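Putative secreted lipase (PDB 5H6B) catalyses the hydrolysis of triacylglycerols as a thermostable, probably secreted lipase of the alpha/beta-hydrolase fold. Local coordinates at residues A135-L149 with D200-D212. Numbering follows the deposited sequence.
With ZN (zinc ion), chain D.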
loop_
_atom_site.group_PDB
_atom_site.type_symbol
_atom_site.label_atom_id
_atom_site.label_comp_id
_atom_site.label_asym_id
_atom_site.label_seq_id
_atom_site.Cartn_x
_atom_site.Cartn_y
_atom_site.Cartn_z
ATOM N N ALA A 135 0.113 -5.401 4.865
ATOM C CA ALA A 135 0.255 -4.960 6.241
ATOM C C ALA A 135 -0.290 -3.556 6.515
ATOM O O ALA A 135 0.348 -2.778 7.209
ATOM C CB ALA A 135 1.702 -5.095 6.682
ATOM N N PRO A 136 -1.482 -3.225 5.984
ATOM C CA PRO A 136 -1.976 -1.848 6.131
ATOM C C PRO A 136 -2.488 -1.545 7.549
ATOM O O PRO A 136 -3.201 -2.380 8.124
ATOM C CB PRO A 136 -3.131 -1.807 5.144
ATOM C CG PRO A 136 -3.684 -3.201 5.176
ATOM C CD PRO A 136 -2.510 -4.106 5.392
ATOM N N ASP A 137 -2.133 -0.394 8.125
ATOM C CA ASP A 137 -2.687 -0.039 9.448
ATOM C C ASP A 137 -4.041 0.651 9.339
ATOM O O ASP A 137 -4.196 1.828 9.693
ATOM C CB ASP A 137 -1.697 0.743 10.320
ATOM C CG ASP A 137 -1.216 2.066 9.694
ATOM O OD1 ASP A 137 -1.211 2.262 8.454
ATOM O OD2 ASP A 137 -0.799 2.907 10.498
ATOM N N ASN A 138 -5.048 -0.118 8.916
ATOM C CA ASN A 138 -6.358 0.456 8.506
ATOM C C ASN A 138 -7.180 1.077 9.646
ATOM O O ASN A 138 -8.045 1.926 9.387
ATOM C CB ASN A 138 -7.188 -0.564 7.701
ATOM C CG ASN A 138 -6.792 -0.600 6.223
ATOM O OD1 ASN A 138 -6.719 0.446 5.584
ATOM N ND2 ASN A 138 -6.573 -1.797 5.668
ATOM N N HIS A 139 -6.908 0.649 10.883
ATOM C CA HIS A 139 -7.449 1.300 12.089
ATOM C C HIS A 139 -6.342 1.796 13.008
ATOM O O HIS A 139 -6.500 1.849 14.226
ATOM C CB HIS A 139 -8.415 0.354 12.803
ATOM C CG HIS A 139 -9.391 -0.249 11.858
ATOM N ND1 HIS A 139 -9.114 -1.397 11.160
ATOM C CD2 HIS A 139 -10.572 0.202 11.391
ATOM C CE1 HIS A 139 -10.111 -1.665 10.346
ATOM N NE2 HIS A 139 -11.007 -0.713 10.469
ATOM N N GLY A 140 -5.237 2.205 12.394
ATOM C CA GLY A 140 -4.162 2.842 13.099
ATOM C C GLY A 140 -3.341 1.846 13.852
ATOM O O GLY A 140 -3.510 0.652 13.669
ATOM N N THR A 141 -2.457 2.364 14.695
ATOM C CA THR A 141 -1.494 1.575 15.462
ATOM C C THR A 141 -1.084 2.404 16.699
ATOM O O THR A 141 -1.833 3.285 17.111
ATOM C CB THR A 141 -0.283 1.190 14.578
ATOM O OG1 THR A 141 0.639 0.408 15.329
ATOM C CG2 THR A 141 0.467 2.429 14.028
ATOM N N THR A 142 0.078 2.129 17.285
ATOM C CA THR A 142 0.628 2.949 18.378
ATOM C C THR A 142 1.987 3.542 18.000
ATOM O O THR A 142 2.695 3.032 17.102
ATOM C CB THR A 142 0.785 2.131 19.681
ATOM O OG1 THR A 142 1.781 1.120 19.504
ATOM C CG2 THR A 142 -0.543 1.459 20.073
ATOM N N LEU A 143 2.353 4.621 18.697
ATOM C CA LEU A 143 3.677 5.216 18.534
ATOM C C LEU A 143 4.768 4.192 18.856
ATOM O O LEU A 143 5.799 4.167 18.183
ATOM C CB LEU A 143 3.843 6.484 19.377
ATOM C CG LEU A 143 3.065 7.713 18.900
ATOM C CD1 LEU A 143 3.150 8.813 19.946
ATOM C CD2 LEU A 143 3.570 8.217 17.553
ATOM N N LEU A 144 4.502 3.337 19.845
ATOM C CA LEU A 144 5.402 2.236 20.243
ATOM C C LEU A 144 5.616 1.236 19.104
ATOM O O LEU A 144 6.754 0.858 18.801
ATOM C CB LEU A 144 4.831 1.505 21.475
ATOM C CG LEU A 144 5.623 0.332 22.075
ATOM C CD1 LEU A 144 6.986 0.807 22.591
ATOM C CD2 LEU A 144 4.814 -0.342 23.181
ATOM N N GLY A 145 4.509 0.808 18.499
ATOM C CA GLY A 145 4.536 -0.002 17.285
ATOM C C GLY A 145 5.347 0.636 16.157
ATOM O O GLY A 145 6.183 -0.023 15.539
ATOM N N LEU A 146 5.133 1.924 15.920
ATOM C CA LEU A 146 5.891 2.635 14.882
ATOM C C LEU A 146 7.381 2.722 15.183
ATOM O O LEU A 146 8.197 2.675 14.252
ATOM C CB LEU A 146 5.311 4.023 14.625
ATOM C CG LEU A 146 3.892 4.008 14.026
ATOM C CD1 LEU A 146 3.254 5.388 14.156
ATOM C CD2 LEU A 146 3.897 3.551 12.568
ATOM N N THR A 147 7.748 2.800 16.466
ATOM C CA THR A 147 9.163 2.756 16.852
ATOM C C THR A 147 9.832 1.428 16.468
ATOM O O THR A 147 11.041 1.374 16.311
ATOM C CB THR A 147 9.392 3.015 18.367
ATOM O OG1 THR A 147 8.837 1.945 19.141
ATOM C CG2 THR A 147 8.787 4.356 18.813
ATOM N N LYS A 148 9.056 0.364 16.296
ATOM C CA LYS A 148 9.608 -0.905 15.827
ATOM C C LYS A 148 10.052 -0.910 14.356
ATOM O O LYS A 148 10.743 -1.841 13.931
ATOM C CB LYS A 148 8.653 -2.061 16.142
ATOM C CG LYS A 148 8.350 -2.152 17.634
ATOM C CD LYS A 148 8.059 -3.573 18.087
ATOM C CE LYS A 148 7.437 -3.594 19.480
ATOM N NZ LYS A 148 8.310 -2.886 20.457
ATOM N N LEU A 149 9.662 0.114 13.592
ATOM C CA LEU A 149 10.264 0.370 12.269
ATOM C C LEU A 149 11.706 0.900 12.307
ATOM O O LEU A 149 12.467 0.674 11.370
ATOM C CB LEU A 149 9.433 1.363 11.470
ATOM C CG LEU A 149 8.028 0.974 11.045
ATOM C CD1 LEU A 149 7.245 2.213 10.612
ATOM C CD2 LEU A 149 8.063 -0.096 9.947
ATOM N N ASP A 200 3.317 -9.726 12.620
ATOM C CA ASP A 200 3.419 -8.274 12.566
ATOM C C ASP A 200 3.707 -7.706 13.958
ATOM O O ASP A 200 2.928 -7.885 14.873
ATOM C CB ASP A 200 2.159 -7.653 11.979
ATOM C CG ASP A 200 2.405 -6.266 11.389
ATOM O OD1 ASP A 200 2.947 -5.404 12.124
ATOM O OD2 ASP A 200 2.026 -6.025 10.202
ATOM N N GLN A 201 4.836 -7.009 14.083
ATOM C CA GLN A 201 5.264 -6.376 15.340
ATOM C C GLN A 201 4.926 -4.880 15.453
ATOM O O GLN A 201 5.074 -4.294 16.526
ATOM C CB GLN A 201 6.775 -6.609 15.535
ATOM C CG GLN A 201 7.742 -5.696 14.747
ATOM C CD GLN A 201 7.912 -6.040 13.268
ATOM O OE1 GLN A 201 6.970 -6.497 12.600
ATOM N NE2 GLN A 201 9.117 -5.788 12.736
ATOM N N VAL A 202 4.513 -4.268 14.341
ATOM C CA VAL A 202 4.297 -2.811 14.219
ATOM C C VAL A 202 2.833 -2.417 14.378
ATOM O O VAL A 202 2.538 -1.345 14.898
ATOM C CB VAL A 202 4.752 -2.302 12.816
ATOM C CG1 VAL A 202 4.364 -0.834 12.567
ATOM C CG2 VAL A 202 6.248 -2.510 12.630
ATOM N N VAL A 203 1.932 -3.262 13.871
ATOM C CA VAL A 203 0.501 -2.966 13.758
ATOM C C VAL A 203 -0.217 -4.145 14.378
ATOM O O VAL A 203 -0.477 -5.148 13.701
ATOM C CB VAL A 203 0.056 -2.832 12.288
ATOM C CG1 VAL A 203 -1.430 -2.521 12.211
ATOM C CG2 VAL A 203 0.882 -1.782 11.561
ATOM N N THR A 204 -0.490 -4.026 15.672
ATOM C CA THR A 204 -1.100 -5.088 16.448
ATOM C C THR A 204 -2.365 -4.584 17.167
ATOM O O THR A 204 -2.493 -3.381 17.423
ATOM C CB THR A 204 -0.127 -5.668 17.487
ATOM O OG1 THR A 204 0.313 -4.627 18.360
ATOM C CG2 THR A 204 1.067 -6.320 16.809
ATOM N N PRO A 205 -3.312 -5.479 17.461
ATOM C CA PRO A 205 -3.322 -6.867 16.966
ATOM C C PRO A 205 -3.470 -6.859 15.442
ATOM O O PRO A 205 -4.096 -5.947 14.893
ATOM C CB PRO A 205 -4.544 -7.487 17.658
ATOM C CG PRO A 205 -4.905 -6.536 18.767
ATOM C CD PRO A 205 -4.505 -5.181 18.274
ATOM N N TYR A 206 -2.848 -7.822 14.768
ATOM C CA TYR A 206 -2.738 -7.771 13.294
ATOM C C TYR A 206 -4.094 -7.781 12.574
ATOM O O TYR A 206 -4.201 -7.276 11.460
ATOM C CB TYR A 206 -1.836 -8.892 12.769
ATOM C CG TYR A 206 -2.484 -10.241 12.736
ATOM C CD1 TYR A 206 -3.230 -10.635 11.623
ATOM C CD2 TYR A 206 -2.373 -11.135 13.816
ATOM C CE1 TYR A 206 -3.862 -11.866 11.577
ATOM C CE2 TYR A 206 -2.977 -12.391 13.760
ATOM C CZ TYR A 206 -3.723 -12.742 12.631
ATOM O OH TYR A 206 -4.348 -13.963 12.522
ATOM N N ARG A 207 -5.106 -8.371 13.215
ATOM C CA ARG A 207 -6.505 -8.350 12.737
ATOM C C ARG A 207 -7.093 -6.961 12.475
ATOM O O ARG A 207 -7.924 -6.825 11.596
ATOM C CB ARG A 207 -7.423 -9.122 13.709
ATOM C CG ARG A 207 -7.235 -10.624 13.604
ATOM C CD ARG A 207 -8.317 -11.393 14.338
ATOM N NE ARG A 207 -8.426 -12.776 13.859
ATOM C CZ ARG A 207 -7.684 -13.808 14.283
ATOM N NH1 ARG A 207 -6.730 -13.662 15.214
ATOM N NH2 ARG A 207 -7.900 -15.019 13.766
ATOM N N THR A 208 -6.631 -5.941 13.192
ATOM C CA THR A 208 -7.046 -4.564 12.913
ATOM C C THR A 208 -6.594 -4.049 11.531
ATOM O O THR A 208 -7.047 -2.991 11.082
ATOM C CB THR A 208 -6.521 -3.567 13.971
ATOM O OG1 THR A 208 -5.085 -3.589 13.996
ATOM C CG2 THR A 208 -7.077 -3.890 15.366
ATOM N N GLN A 209 -5.708 -4.785 10.863
ATOM C CA GLN A 209 -5.312 -4.466 9.493
ATOM C C GLN A 209 -6.424 -4.818 8.508
ATOM O O GLN A 209 -6.565 -4.171 7.475
ATOM C CB GLN A 209 -4.039 -5.211 9.113
ATOM C CG GLN A 209 -2.862 -4.910 10.034
ATOM C CD GLN A 209 -1.677 -5.786 9.730
ATOM O OE1 GLN A 209 -1.517 -6.271 8.609
ATOM N NE2 GLN A 209 -0.841 -6.014 10.733
ATOM N N TYR A 210 -7.203 -5.851 8.845
ATOM C CA TYR A 210 -8.297 -6.327 8.002
ATOM C C TYR A 210 -9.395 -5.290 7.819
ATOM O O TYR A 210 -9.692 -4.528 8.731
ATOM C CB TYR A 210 -8.933 -7.596 8.577
ATOM C CG TYR A 210 -8.079 -8.834 8.581
ATOM C CD1 TYR A 210 -7.061 -9.036 7.633
ATOM C CD2 TYR A 210 -8.324 -9.852 9.509
ATOM C CE1 TYR A 210 -6.304 -10.195 7.652
ATOM C CE2 TYR A 210 -7.571 -11.017 9.528
ATOM C CZ TYR A 210 -6.567 -11.176 8.590
ATOM O OH TYR A 210 -5.802 -12.306 8.593
ATOM N N LEU A 211 -9.976 -5.287 6.619
ATOM C CA LEU A 211 -11.109 -4.451 6.282
ATOM C C LEU A 211 -12.413 -5.263 6.339
ATOM O O LEU A 211 -12.418 -6.486 6.305
ATOM C CB LEU A 211 -10.925 -3.854 4.891
ATOM C CG LEU A 211 -9.822 -2.801 4.739
ATOM C CD1 LEU A 211 -9.525 -2.583 3.263
ATOM C CD2 LEU A 211 -10.187 -1.477 5.379
ATOM N N ASP A 212 -13.520 -4.548 6.425
ATOM C CA ASP A 212 -14.844 -5.145 6.478
ATOM C C ASP A 212 -15.727 -4.529 5.406
ATOM O O ASP A 212 -15.745 -3.314 5.220
ATOM C CB ASP A 212 -15.451 -4.895 7.849
ATOM C CG ASP A 212 -16.929 -5.219 7.914
ATOM O OD1 ASP A 212 -17.285 -6.390 8.172
ATOM O OD2 ASP A 212 -17.725 -4.275 7.754
HETATM ZN ZN ZN D . -13.257 -0.687 10.312
HETATM O O HOH W 1 -4.961 -1.007 11.901
HETATM O O HOH W 2 11.114 -4.476 14.324
#
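Gly145, inside helix 143-147, packs its CA 4.2 Å from that of Val202, and the loop before the helix runs back along 3-10 segment 206-209, where Asn138 faces Gln209 and His139 faces Thr208. Three hydrogen bonds from side chains of 135-149 end on backbone carbonyls of 200-212. Asn138 ND2 reaches Gln209 O at 3.0 Å, nearly straight and within both the amide and carbonyl planes, while Leu211 CD2 packs against Asn138 CG. His139 ND1 meets Thr208 O at 2.6 Å in the ring plane; on the far side of the imidazole, NE2 binds a zinc ion at 2.3 Å, with Asp185 as a second ligand. Thr141 holds OG1 anti to its own N (chi1 -179°), which brings the hydroxyl to Val202 O at 2.6 Å. Val202 spreads both methyls over Gly145 O, CG2 also touching Leu149 CD2; with no CB on Gly145, its CA can approach Val202 O to 3.4 Å in a CA-H...O contact. Val203 sets both methyls against Asp137 CB. Gln209 lays CB and CG over Pro136 O, and its extended chain sets OE1 against Ala135 CA, while NE2 donates in the amide plane to Val203 O at 3.1 Å and weakly to Asp200 OD2. Replacing Gln209 with an alanine would probably leave Val203 O without this donor and open a gap beside Ala135 and Pro136. Asp200 OD1 accepts from Val202 N, an Asx turn, and from Val203 N, which extends it to an Asx motif, so two bonds grip this oxygen; OD2 is hydrogen-bonded to His232 ND1, consistent with the acid of a Ser109-His232-Asp200 triad. The carbonyl at ND1 probably makes the imidazole a stronger zinc ligand, and the net of backbone acceptors holds the loop that carries Asp200 against the loop that follows strand 128-134.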